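Local coordinates for iron-chelator utilization protein (Thermobifida fusca TM51, PDB 4YHB) that binds FAD and serves siderophore utilization, probably as a reductase that helps release iron from ferric siderophores, at residues A[52-58]-A[85-91]; A[13-17]-A[69-75]. All blocks are in the same frame, centred on the assembly; numbering follows the deposited sequence.

Overall arrangement
After strand 9-12 the chain enters loop 13-17, the first half of contact 2, and then the barrel strand 17-29. After strand 32-38, segment 52-58, which holds barrel strand 53-57, opens contact 1. The chain then swings out to 69-75, which closes contact 2 against the N-terminal loop, and returns as 85-91 to complete contact 1 as the partner strand. The two closures therefore cross. Contact 1 is buried, joining two neighbouring strands of the FAD-binding barrel; contact 2 ties an outlying hairpin to the N-terminal segment at the surface. Their centres lie about 14 Å apart, and they touch, for example, where Trp57 NE1 packs 3.5 Å from Pro69 CG.

Contact 1 (A[52-58]-A[85-91]); sequences DHVKLWF and IYRDYTV. With ZN (zinc ion), chain D; FAD (flavin-adenine dinucleotide), chain C.
Strands 53-57 and 86-90 run antiparallel at 145°, their axes 4.4 Å apart at closest approach, with Val54-Tyr89 and Leu56-Arg87 as hydrogen-bonded pairs. On the face carrying His53, Lys55 and Trp57, Lys55 lies alongside Asp88, and a bend at chi4 (54°) brings NZ to the syn lone pair of Asp88 OD1 in a 2.8 Å salt bridge. Tyr86 CB sits 3.6 Å from the centroid of the Trp57 five-membered ring, a CH-pi contact over its face. His53 ND1 is hydrogen-bonded to Ala51 O, leaving NE2 to bind the zinc ion at 2.2 Å, while one imidazole face receives the flavin methyl C7M. A zinc-bound water donates to Asp88 OD2. Next to the sheet face that carries Leu56 and Tyr89, Phe58 CZ meets Tyr89 CE1 at 3.7 Å, the side chains crossing at about a right angle. Arg87, Tyr89 and Thr90 fit the R-x-Y-S/T flavin motif of the ferredoxin reductase superfamily: Arg87 NE bonds the phosphate oxygen O1P at 2.7 Å, and Thr90 N holds flavin O4 at 3.0 Å. His265 and His266 complete the zinc's protein ligands. Within the barrel, strand 125-129 flanks 53-57, strand 100-106 flanks 86-95, and Pro112 of helix 112-118 touches Arg87.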
ATOM      1  N   ASP A  52      -3.221   0.263   6.520  1.00 20.77           N
ATOM      2  CA  ASP A  52      -3.531   1.677   6.762  1.00 20.71           C
ATOM      3  C   ASP A  52      -2.930   2.541   5.657  1.00 21.77           C
ATOM      4  O   ASP A  52      -1.806   2.305   5.219  1.00 19.42           O
ATOM      5  CB  ASP A  52      -2.993   2.153   8.109  1.00 21.84           C
ATOM      6  CG  ASP A  52      -3.747   1.578   9.294  1.00 21.94           C
ATOM      7  OD1 ASP A  52      -4.783   0.900   9.097  1.00 23.04           O
ATOM      8  OD2 ASP A  52      -3.297   1.836  10.432  1.00 24.18           O
ATOM      9  N   HIS A  53      -3.675   3.537   5.196  1.00 21.64           N
ATOM     10  CA  HIS A  53      -3.166   4.387   4.120  1.00 19.12           C
ATOM     11  C   HIS A  53      -3.637   5.824   4.262  1.00 22.93           C
ATOM     12  O   HIS A  53      -4.708   6.105   4.805  1.00 19.08           O
ATOM     13  CB  HIS A  53      -3.580   3.837   2.748  1.00 18.61           C
ATOM     14  CG  HIS A  53      -5.048   3.578   2.625  1.00 20.16           C
ATOM     15  ND1 HIS A  53      -5.647   2.451   3.149  1.00 20.48           N
ATOM     16  CD2 HIS A  53      -6.041   4.300   2.051  1.00 18.69           C
ATOM     17  CE1 HIS A  53      -6.943   2.485   2.893  1.00 22.73           C
ATOM     18  NE2 HIS A  53      -7.207   3.600   2.238  1.00 23.39           N
ATOM     19  N   VAL A  54      -2.819   6.729   3.750  1.00 20.71           N
ATOM     20  CA  VAL A  54      -3.125   8.148   3.763  1.00 21.13           C
ATOM     21  C   VAL A  54      -3.378   8.605   2.343  1.00 20.04           C
ATOM     22  O   VAL A  54      -3.083   7.879   1.381  1.00 20.51           O
ATOM     23  CB  VAL A  54      -1.971   8.983   4.372  1.00 17.13           C
ATOM     24  CG1 VAL A  54      -1.818   8.680   5.834  1.00 19.94           C
ATOM     25  CG2 VAL A  54      -0.649   8.713   3.629  1.00 16.50           C
ATOM     26  N   LYS A  55      -3.931   9.798   2.203  1.00 16.55           N
ATOM     27  CA  LYS A  55      -3.926  10.466   0.914  1.00 16.36           C
ATOM     28  C   LYS A  55      -2.832  11.514   0.960  1.00 17.37           C
ATOM     29  O   LYS A  55      -2.816  12.377   1.842  1.00 17.38           O
ATOM     30  CB  LYS A  55      -5.288  11.106   0.592  1.00 19.94           C
ATOM     31  CG  LYS A  55      -6.314  10.143  -0.010  1.00 23.91           C
ATOM     32  CD  LYS A  55      -7.735  10.713   0.073  1.00 26.16           C
ATOM     33  CE  LYS A  55      -8.664   9.982  -0.884  1.00 28.14           C
ATOM     34  NZ  LYS A  55      -8.647   8.501  -0.690  1.00 26.14           N
ATOM     35  N   LEU A  56      -1.905  11.424   0.020  1.00 16.88           N
ATOM     36  CA  LEU A  56      -0.857  12.421  -0.113  1.00 17.31           C
ATOM     37  C   LEU A  56      -1.257  13.464  -1.136  1.00 16.66           C
ATOM     38  O   LEU A  56      -1.702  13.133  -2.242  1.00 17.77           O
ATOM     39  CB  LEU A  56       0.476  11.763  -0.525  1.00 17.13           C
ATOM     40  CG  LEU A  56       1.029  10.774   0.502  1.00 18.87           C
ATOM     41  CD1 LEU A  56       2.387  10.222   0.047  1.00 16.73           C
ATOM     42  CD2 LEU A  56       1.142  11.411   1.893  1.00 16.99           C
ATOM     43  N   TRP A  57      -1.055  14.725  -0.779  1.00 16.34           N
ATOM     44  CA  TRP A  57      -1.431  15.848  -1.627  1.00 18.18           C
ATOM     45  C   TRP A  57      -0.183  16.511  -2.197  1.00 18.60           C
ATOM     46  O   TRP A  57       0.646  17.047  -1.458  1.00 19.52           O
ATOM     47  CB  TRP A  57      -2.288  16.859  -0.830  1.00 18.40           C
ATOM     48  CG  TRP A  57      -3.646  16.310  -0.455  1.00 18.53           C
ATOM     49  CD1 TRP A  57      -3.905  15.183   0.275  1.00 20.35           C
ATOM     50  CD2 TRP A  57      -4.928  16.873  -0.786  1.00 19.77           C
ATOM     51  NE1 TRP A  57      -5.271  15.009   0.413  1.00 18.99           N
ATOM     52  CE2 TRP A  57      -5.914  16.027  -0.230  1.00 19.52           C
ATOM     53  CE3 TRP A  57      -5.336  18.012  -1.489  1.00 22.70           C
ATOM     54  CZ2 TRP A  57      -7.286  16.287  -0.358  1.00 20.95           C
ATOM     55  CZ3 TRP A  57      -6.699  18.264  -1.619  1.00 23.12           C
ATOM     56  CH2 TRP A  57      -7.652  17.402  -1.055  1.00 22.49           C
ATOM     57  N   PHE A  58      -0.062  16.459  -3.522  1.00 19.84           N
ATOM     58  CA  PHE A  58       1.171  16.798  -4.227  1.00 19.11           C
ATOM     59  C   PHE A  58       1.124  18.193  -4.852  1.00 19.59           C
ATOM     60  O   PHE A  58       0.045  18.682  -5.204  1.00 21.64           O
ATOM     61  CB  PHE A  58       1.450  15.765  -5.344  1.00 16.46           C
ATOM     62  CG  PHE A  58       1.755  14.369  -4.847  1.00 17.88           C
ATOM     63  CD1 PHE A  58       3.061  13.987  -4.575  1.00 19.40           C
ATOM     64  CD2 PHE A  58       0.741  13.441  -4.663  1.00 20.45           C
ATOM     65  CE1 PHE A  58       3.354  12.707  -4.130  1.00 20.30           C
ATOM     66  CE2 PHE A  58       1.028  12.149  -4.206  1.00 18.95           C
ATOM     67  CZ  PHE A  58       2.331  11.789  -3.939  1.00 21.31           C
ATOM     68  N   ILE A  85      -4.080  17.412  -6.349  1.00 18.72           N
ATOM     69  CA  ILE A  85      -3.449  16.172  -6.783  1.00 22.10           C
ATOM     70  C   ILE A  85      -3.262  15.299  -5.570  1.00 21.28           C
ATOM     71  O   ILE A  85      -2.276  15.444  -4.861  1.00 20.88           O
ATOM     72  CB  ILE A  85      -2.082  16.406  -7.447  1.00 22.81           C
ATOM     73  CG1 ILE A  85      -2.204  17.417  -8.589  1.00 25.32           C
ATOM     74  CG2 ILE A  85      -1.499  15.057  -7.968  1.00 19.68           C
ATOM     75  CD1 ILE A  85      -0.875  17.859  -9.170  1.00 26.26           C
ATOM     76  N   TYR A  86      -4.222  14.422  -5.301  1.00 18.98           N
ATOM     77  CA  TYR A  86      -4.102  13.558  -4.144  1.00 19.94           C
ATOM     78  C   TYR A  86      -4.129  12.105  -4.606  1.00 19.00           C
ATOM     79  O   TYR A  86      -4.766  11.780  -5.611  1.00 18.78           O
ATOM     80  CB  TYR A  86      -5.206  13.846  -3.108  1.00 21.39           C
ATOM     81  CG  TYR A  86      -6.617  13.603  -3.596  1.00 22.21           C
ATOM     82  CD1 TYR A  86      -7.186  12.342  -3.529  1.00 21.29           C
ATOM     83  CD2 TYR A  86      -7.384  14.642  -4.121  1.00 22.95           C
ATOM     84  CE1 TYR A  86      -8.473  12.111  -3.981  1.00 23.89           C
ATOM     85  CE2 TYR A  86      -8.674  14.416  -4.584  1.00 25.73           C
ATOM     86  CZ  TYR A  86      -9.209  13.149  -4.511  1.00 26.64           C
ATOM     87  OH  TYR A  86     -10.491  12.912  -4.957  1.00 35.03           O
ATOM     88  N   ARG A  87      -3.424  11.246  -3.872  1.00 17.15           N
ATOM     89  CA  ARG A  87      -3.276   9.831  -4.224  1.00 17.12           C
ATOM     90  C   ARG A  87      -3.126   9.016  -2.949  1.00 20.54           C
ATOM     91  O   ARG A  87      -2.563   9.504  -1.966  1.00 19.65           O
ATOM     92  CB  ARG A  87      -2.042   9.592  -5.117  1.00 18.53           C
ATOM     93  CG  ARG A  87      -1.923  10.470  -6.366  1.00 18.01           C
ATOM     94  CD  ARG A  87      -2.914  10.052  -7.418  1.00 17.43           C
ATOM     95  NE  ARG A  87      -2.692  10.707  -8.706  1.00 20.07           N
ATOM     96  CZ  ARG A  87      -3.406  11.733  -9.163  1.00 21.59           C
ATOM     97  NH1 ARG A  87      -4.381  12.250  -8.427  1.00 18.37           N
ATOM     98  NH2 ARG A  87      -3.148  12.237 -10.365  1.00 22.44           N
ATOM     99  N   ASP A  88      -3.602   7.770  -2.979  1.00 19.85           N
ATOM    100  CA  ASP A  88      -3.501   6.851  -1.843  1.00 17.64           C
ATOM    101  C   ASP A  88      -2.116   6.223  -1.752  1.00 17.94           C
ATOM    102  O   ASP A  88      -1.632   5.667  -2.738  1.00 14.57           O
ATOM    103  CB  ASP A  88      -4.513   5.712  -1.975  1.00 18.19           C
ATOM    104  CG  ASP A  88      -5.909   6.117  -1.592  1.00 22.38           C
ATOM    105  OD1 ASP A  88      -6.188   7.330  -1.490  1.00 26.79           O
ATOM    106  OD2 ASP A  88      -6.744   5.210  -1.412  1.00 28.29           O
ATOM    107  N   TYR A  89      -1.511   6.272  -0.569  1.00 14.15           N
ATOM    108  CA  TYR A  89      -0.256   5.575  -0.299  1.00 17.88           C
ATOM    109  C   TYR A  89      -0.330   4.918   1.076  1.00 19.35           C
ATOM    110  O   TYR A  89      -0.923   5.456   2.018  1.00 15.64           O
ATOM    111  CB  TYR A  89       0.957   6.533  -0.373  1.00 15.76           C
ATOM    112  CG  TYR A  89       1.359   6.873  -1.790  1.00 18.03           C
ATOM    113  CD1 TYR A  89       0.825   7.980  -2.431  1.00 16.65           C
ATOM    114  CD2 TYR A  89       2.243   6.053  -2.504  1.00 18.60           C
ATOM    115  CE1 TYR A  89       1.166   8.290  -3.732  1.00 18.06           C
ATOM    116  CE2 TYR A  89       2.596   6.350  -3.825  1.00 18.24           C
ATOM    117  CZ  TYR A  89       2.045   7.477  -4.430  1.00 18.61           C
ATOM    118  OH  TYR A  89       2.359   7.809  -5.724  1.00 16.61           O
ATOM    119  N   THR A  90       0.303   3.761   1.192  1.00 19.09           N
ATOM    120  CA  THR A  90       0.310   3.002   2.433  1.00 17.60           C
ATOM    121  C   THR A  90       1.214   3.613   3.505  1.00 16.35           C
ATOM    122  O   THR A  90       2.272   4.170   3.201  1.00 17.44           O
ATOM    123  CB  THR A  90       0.756   1.549   2.163  1.00 16.66           C
ATOM    124  OG1 THR A  90      -0.163   0.942   1.243  1.00 19.10           O
ATOM    125  CG2 THR A  90       0.815   0.720   3.465  1.00 17.10           C
ATOM    126  N   VAL A  91       0.778   3.516   4.764  1.00 16.34           N
ATOM    127  CA  VAL A  91       1.664   3.741   5.896  1.00 17.12           C
ATOM    128  C   VAL A  91       2.608   2.550   5.999  1.00 17.65           C
ATOM    129  O   VAL A  91       2.253   1.532   6.584  1.00 18.52           O
ATOM    130  CB  VAL A  91       0.869   3.915   7.218  1.00 19.52           C
ATOM    131  CG1 VAL A  91       1.827   4.122   8.400  1.00 19.29           C
ATOM    132  CG2 VAL A  91      -0.087   5.075   7.088  1.00 16.55           C
TER
HETATM  133 ZN    ZN D 302      -9.248   3.871   1.534  0.85 22.98          ZN
HETATM  134  PA  FAD C 301      -1.963   8.441 -11.570  1.00 21.82           P
HETATM  135  O1A FAD C 301      -2.213   9.901 -11.970  1.00 20.87           O
HETATM  136  O2A FAD C 301      -3.037   7.928 -10.537  1.00 17.84           O
HETATM  137  O5B FAD C 301      -2.175   7.528 -12.880  1.00 21.56           O
HETATM  138  C5B FAD C 301      -1.658   7.920 -14.100  1.00 21.87           C
HETATM  139  C4B FAD C 301      -1.404   6.674 -14.971  1.00 22.20           C
HETATM  140  O4B FAD C 301      -0.361   5.884 -14.468  1.00 23.45           O
HETATM  141  C3B FAD C 301      -2.580   5.799 -15.078  1.00 23.19           C
HETATM  142  O3B FAD C 301      -2.603   5.335 -16.389  1.00 26.54           O
HETATM  143  C2B FAD C 301      -2.314   4.733 -14.172  1.00 20.03           C
HETATM  144  O2B FAD C 301      -2.860   3.480 -14.568  1.00 22.20           O
HETATM  145  C1B FAD C 301      -0.849   4.612 -14.198  1.00 21.50           C
HETATM  146  N9A FAD C 301      -0.240   4.146 -12.959  1.00 20.62           N
HETATM  147  C8A FAD C 301      -0.597   4.482 -11.701  1.00 21.27           C
HETATM  148  N7A FAD C 301       0.220   3.858 -10.841  1.00 21.62           N
HETATM  149  C5A FAD C 301       1.125   3.155 -11.560  1.00 18.92           C
HETATM  150  C6A FAD C 301       2.200   2.328 -11.230  1.00 22.14           C
HETATM  151  N6A FAD C 301       2.535   2.116  -9.866  1.00 17.97           N
HETATM  152  N1A FAD C 301       2.916   1.749 -12.207  1.00 21.45           N
HETATM  153  C2A FAD C 301       2.608   1.953 -13.506  1.00 21.59           C
HETATM  154  N3A FAD C 301       1.586   2.739 -13.857  1.00 22.61           N
HETATM  155  C4A FAD C 301       0.830   3.331 -12.905  1.00 21.02           C
HETATM  156  N1  FAD C 301       1.378   2.974  -4.490  1.00 15.73           N
HETATM  157  C2  FAD C 301       2.645   3.006  -4.076  1.00 17.67           C
HETATM  158  O2  FAD C 301       3.543   3.214  -4.878  1.00 15.75           O
HETATM  159  N3  FAD C 301       2.898   2.807  -2.746  1.00 16.35           N
HETATM  160  C4  FAD C 301       1.908   2.583  -1.855  1.00 16.61           C
HETATM  161  O4  FAD C 301       2.199   2.421  -0.678  1.00 16.97           O
HETATM  162  C4X FAD C 301       0.574   2.535  -2.263  1.00 16.94           C
HETATM  163  N5  FAD C 301      -0.480   2.301  -1.399  1.00 19.03           N
HETATM  164  C5X FAD C 301      -1.750   2.290  -1.867  1.00 17.54           C
HETATM  165  C6  FAD C 301      -2.819   2.063  -0.995  1.00 19.70           C
HETATM  166  C7  FAD C 301      -3.995   2.049  -1.412  1.00 18.41           C
HETATM  167  C7M FAD C 301      -5.085   1.789  -0.355  1.00 17.84           C
HETATM  168  C8  FAD C 301      -4.377   2.232  -2.580  1.00 16.34           C
HETATM  169  C8M FAD C 301      -5.808   2.190  -3.035  1.00 20.12           C
HETATM  170  C9  FAD C 301      -3.454   2.469  -3.563  1.00 17.20           C
HETATM  171  C9A FAD C 301      -1.947   2.532  -3.318  1.00 15.71           C
HETATM  172  N10 FAD C 301      -0.921   2.740  -4.127  1.00 18.08           N
HETATM  173  C10 FAD C 301       0.341   2.747  -3.643  1.00 16.31           C
HETATM  174  C1' FAD C 301      -1.161   2.955  -5.571  1.00 15.48           C
HETATM  175  C2' FAD C 301      -1.205   4.404  -5.946  1.00 16.98           C
HETATM  176  O2' FAD C 301      -2.234   5.020  -5.279  1.00 17.67           O
HETATM  177  C3' FAD C 301      -1.392   4.497  -7.501  1.00 19.30           C
HETATM  178  O3' FAD C 301      -0.346   3.785  -8.083  1.00 16.51           O
HETATM  179  C4' FAD C 301      -1.553   5.889  -8.049  1.00 20.18           C
HETATM  180  O4' FAD C 301      -2.170   5.840  -9.265  1.00 19.00           O
HETATM  181  C5' FAD C 301      -0.218   6.625  -8.251  1.00 18.16           C
HETATM  182  O5' FAD C 301      -0.374   8.013  -8.420  1.00 19.43           O
HETATM  183  P   FAD C 301       0.180   8.620  -9.770  1.00 19.29           P
HETATM  184  O1P FAD C 301      -0.208  10.110  -9.639  1.00 20.74           O
HETATM  185  O2P FAD C 301       1.641   8.099  -9.858  1.00 19.95           O
HETATM  186  O3P FAD C 301      -0.406   8.329 -11.209  1.00 22.02           O
HETATM  187  O   HOH W   1      -2.571  18.638  -4.232  1.00 22.97           O
HETATM  188  O   HOH W   2      -8.559   5.537   0.310  1.00 22.08           O
HETATM  189  O   HOH W   3      -9.940   2.338   2.921  1.00 28.46           O
HETATM  190  O   HOH W   4      -9.571   5.393   3.192  1.00 21.44           O

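Contact 2 (A[13-17]-A[69-75]); sequences YPLKS and PVVEDDR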
ATOM      1  N   TYR A  13     -10.560   6.973  12.658  1.00 28.68           N
ATOM      2  CA  TYR A  13      -9.673   7.993  13.207  1.00 28.55           C
ATOM      3  C   TYR A  13     -10.258   9.360  12.916  1.00 27.47           C
ATOM      4  O   TYR A  13     -10.885   9.553  11.867  1.00 30.24           O
ATOM      5  CB  TYR A  13      -8.282   7.936  12.581  1.00 29.74           C
ATOM      6  CG  TYR A  13      -7.482   6.676  12.787  1.00 32.86           C
ATOM      7  CD1 TYR A  13      -6.605   6.243  11.801  1.00 28.44           C
ATOM      8  CD2 TYR A  13      -7.546   5.957  13.977  1.00 32.72           C
ATOM      9  CE1 TYR A  13      -5.840   5.112  11.975  1.00 28.78           C
ATOM     10  CE2 TYR A  13      -6.782   4.817  14.164  1.00 33.15           C
ATOM     11  CZ  TYR A  13      -5.926   4.403  13.154  1.00 30.71           C
ATOM     12  OH  TYR A  13      -5.157   3.281  13.313  1.00 26.64           O
ATOM     13  N   PRO A  14     -10.024  10.325  13.812  1.00 29.31           N
ATOM     14  CA  PRO A  14     -10.357  11.715  13.482  1.00 29.88           C
ATOM     15  C   PRO A  14      -9.484  12.242  12.339  1.00 30.31           C
ATOM     16  O   PRO A  14      -8.280  11.972  12.268  1.00 28.41           O
ATOM     17  CB  PRO A  14     -10.086  12.471  14.785  1.00 30.71           C
ATOM     18  CG  PRO A  14      -9.152  11.607  15.558  1.00 38.71           C
ATOM     19  CD  PRO A  14      -9.458  10.187  15.165  1.00 34.19           C
ATOM     20  N   LEU A  15     -10.108  12.983  11.439  1.00 24.02           N
ATOM     21  CA  LEU A  15      -9.444  13.521  10.258  1.00 24.78           C
ATOM     22  C   LEU A  15      -8.743  14.830  10.588  1.00 28.59           C
ATOM     23  O   LEU A  15      -9.300  15.663  11.301  1.00 28.51           O
ATOM     24  CB  LEU A  15     -10.480  13.739   9.146  1.00 25.81           C
ATOM     25  CG  LEU A  15     -10.139  13.418   7.696  1.00 33.25           C
ATOM     26  CD1 LEU A  15      -9.502  12.043   7.588  1.00 27.18           C
ATOM     27  CD2 LEU A  15     -11.406  13.500   6.835  1.00 29.92           C
ATOM     28  N   LYS A  16      -7.525  15.025  10.095  1.00 24.32           N
ATOM     29  CA  LYS A  16      -6.905  16.348  10.187  1.00 31.81           C
ATOM     30  C   LYS A  16      -5.941  16.563   9.029  1.00 28.92           C
ATOM     31  O   LYS A  16      -5.312  15.622   8.532  1.00 29.21           O
ATOM     32  CB  LYS A  16      -6.193  16.555  11.543  1.00 34.58           C
ATOM     33  CG  LYS A  16      -5.481  17.917  11.643  1.00 46.22           C
ATOM     34  CD  LYS A  16      -5.105  18.319  13.067  1.00 56.83           C
ATOM     35  CE  LYS A  16      -4.705  19.801  13.137  1.00 64.25           C
ATOM     36  NZ  LYS A  16      -3.998  20.282  11.902  1.00 65.57           N
ATOM     37  N   SER A  17      -5.859  17.811   8.581  1.00 26.57           N
ATOM     38  CA  SER A  17      -4.982  18.177   7.488  1.00 25.13           C
ATOM     39  C   SER A  17      -3.591  18.395   8.051  1.00 31.52           C
ATOM     40  O   SER A  17      -3.387  19.274   8.879  1.00 26.60           O
ATOM     41  CB  SER A  17      -5.499  19.434   6.780  1.00 29.20           C
ATOM     42  OG  SER A  17      -4.622  19.856   5.750  1.00 31.33           O
ATOM     43  N   PRO A  69      -5.144  19.668   1.745  1.00 22.04           N
ATOM     44  CA  PRO A  69      -6.502  19.314   2.174  1.00 20.23           C
ATOM     45  C   PRO A  69      -7.145  20.397   3.036  1.00 27.27           C
ATOM     46  O   PRO A  69      -6.463  20.982   3.875  1.00 25.18           O
ATOM     47  CB  PRO A  69      -6.301  18.050   3.015  1.00 25.26           C
ATOM     48  CG  PRO A  69      -4.917  17.575   2.740  1.00 25.86           C
ATOM     49  CD  PRO A  69      -4.127  18.771   2.327  1.00 22.73           C
ATOM     50  N   VAL A  70      -8.439  20.629   2.850  1.00 23.75           N
ATOM     51  CA  VAL A  70      -9.205  21.474   3.762  1.00 27.06           C
ATOM     52  C   VAL A  70     -10.128  20.588   4.585  1.00 25.35           C
ATOM     53  O   VAL A  70     -10.988  19.926   4.028  1.00 26.04           O
ATOM     54  CB  VAL A  70     -10.028  22.535   3.001  1.00 27.53           C
ATOM     55  CG1 VAL A  70     -11.057  23.197   3.926  1.00 29.01           C
ATOM     56  CG2 VAL A  70      -9.098  23.581   2.385  1.00 30.29           C
ATOM     57  N   VAL A  71      -9.940  20.554   5.900  1.00 20.38           N
ATOM     58  CA  VAL A  71     -10.727  19.650   6.730  1.00 21.49           C
ATOM     59  C   VAL A  71     -11.566  20.458   7.721  1.00 27.04           C
ATOM     60  O   VAL A  71     -11.039  21.305   8.430  1.00 25.73           O
ATOM     61  CB  VAL A  71      -9.841  18.660   7.483  1.00 24.61           C
ATOM     62  CG1 VAL A  71     -10.645  17.898   8.523  1.00 26.94           C
ATOM     63  CG2 VAL A  71      -9.183  17.687   6.497  1.00 24.19           C
ATOM     64  N   GLU A  72     -12.865  20.186   7.739  1.00 25.93           N
ATOM     65  CA  GLU A  72     -13.807  20.876   8.616  1.00 31.84           C
ATOM     66  C   GLU A  72     -14.851  19.894   9.112  1.00 30.51           C
ATOM     67  O   GLU A  72     -15.422  19.158   8.316  1.00 30.27           O
ATOM     68  CB  GLU A  72     -14.481  22.032   7.877  1.00 29.75           C
ATOM     69  CG  GLU A  72     -13.546  23.181   7.521  1.00 35.54           C
ATOM     70  CD  GLU A  72     -13.202  24.060   8.718  1.00 44.98           C
ATOM     71  OE1 GLU A  72     -13.874  23.941   9.770  1.00 41.77           O
ATOM     72  OE2 GLU A  72     -12.261  24.876   8.600  1.00 46.21           O
ATOM     73  N   ASP A  73     -15.094  19.885  10.422  1.00 32.26           N
ATOM     74  CA  ASP A  73     -16.059  18.967  11.027  1.00 32.65           C
ATOM     75  C   ASP A  73     -15.837  17.514  10.573  1.00 33.41           C
ATOM     76  O   ASP A  73     -16.767  16.833  10.144  1.00 32.31           O
ATOM     77  CB  ASP A  73     -17.486  19.422  10.707  1.00 41.23           C
ATOM     78  CG  ASP A  73     -17.755  20.852  11.172  1.00 47.38           C
ATOM     79  OD1 ASP A  73     -17.877  21.066  12.397  1.00 47.50           O
ATOM     80  OD2 ASP A  73     -17.833  21.762  10.316  1.00 49.27           O
ATOM     81  N   ASP A  74     -14.584  17.074  10.654  1.00 28.23           N
ATOM     82  CA  ASP A  74     -14.181  15.697  10.347  1.00 29.11           C
ATOM     83  C   ASP A  74     -14.434  15.264   8.902  1.00 28.85           C
ATOM     84  O   ASP A  74     -14.580  14.066   8.623  1.00 30.32           O
ATOM     85  CB  ASP A  74     -14.875  14.709  11.286  1.00 32.90           C
ATOM     86  CG  ASP A  74     -14.011  13.491  11.579  1.00 37.73           C
ATOM     87  OD1 ASP A  74     -12.808  13.679  11.863  1.00 36.46           O
ATOM     88  OD2 ASP A  74     -14.525  12.352  11.523  1.00 39.93           O
ATOM     89  N   ARG A  75     -14.468  16.226   7.989  1.00 24.98           N
ATOM     90  CA  ARG A  75     -14.590  15.916   6.570  1.00 31.22           C
ATOM     91  C   ARG A  75     -13.654  16.765   5.724  1.00 27.04           C
ATOM     92  O   ARG A  75     -13.435  17.945   6.008  1.00 26.59           O
ATOM     93  CB  ARG A  75     -16.019  16.132   6.074  1.00 35.67           C
ATOM     94  CG  ARG A  75     -16.959  14.988   6.317  1.00 44.56           C
ATOM     95  CD  ARG A  75     -18.293  15.231   5.609  1.00 61.04           C
ATOM     96  NE  ARG A  75     -18.479  16.628   5.211  1.00 70.49           N
ATOM     97  CZ  ARG A  75     -18.499  17.058   3.951  1.00 75.95           C
ATOM     98  NH1 ARG A  75     -18.336  16.202   2.949  1.00 77.75           N
ATOM     99  NH2 ARG A  75     -18.684  18.347   3.692  1.00 76.47           N
TER
HETATM  100  O   HOH W   5     -11.633  15.843  12.600  1.00 33.67           O
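The carboxylate of Asp74 receives the backbone N-H of Leu15 on the syn side of OD1, 23° out of the carboxylate plane, in an almost straight bond of 2.8 Å. Its other oxygen, OD2, forms a salt bridge with Arg132, so the flat group is held at both ends. Asp74 is the third residue of a type I' turn, Glu72 to Arg75, that closes a tight two-residue beta hairpin between strands 71-72 and 75-76; Asp73 and Asp74 both have the positive phi values this turn requires, and Glu72 and Arg75 bond each other through N and O in both directions. A water completes the grip on Leu15, donating to Asp74 OD1 at 2.6 Å and to Leu15 O at 2.7 Å, so Leu15 N directly and Leu15 O through the water are tied to Asp74 OD1. With an alanine here, Leu15 N would probably lose its acceptor, the water would keep Leu15 O alone of the two oxygens it bridges, and Arg132 would lose this carboxylate, letting the 13-17 loop shift from the turn.

Van der Waals packing joins the rest. Leu15 runs CD2 against the turn backbone, 3.7 Å from Asp74 O. Val71 spreads its two branches along the loop: CG1 lies 4.2 Å from Leu15 CB, and CG2 is 3.9 Å from Ser17 N. Leu129 of strand 125-129 lies behind, touching Leu15, Pro69 and Val71, so the hairpin and the N-terminal loop pack together on the outside of the barrel. At the far end Ser17 holds OG opposite its own backbone N (chi1 177°), turned toward Pro69. There OG, 3.6 Å from Pro69 CD, donates to Pro69 O at 2.9 Å, tilted 34° from the carbonyl plane.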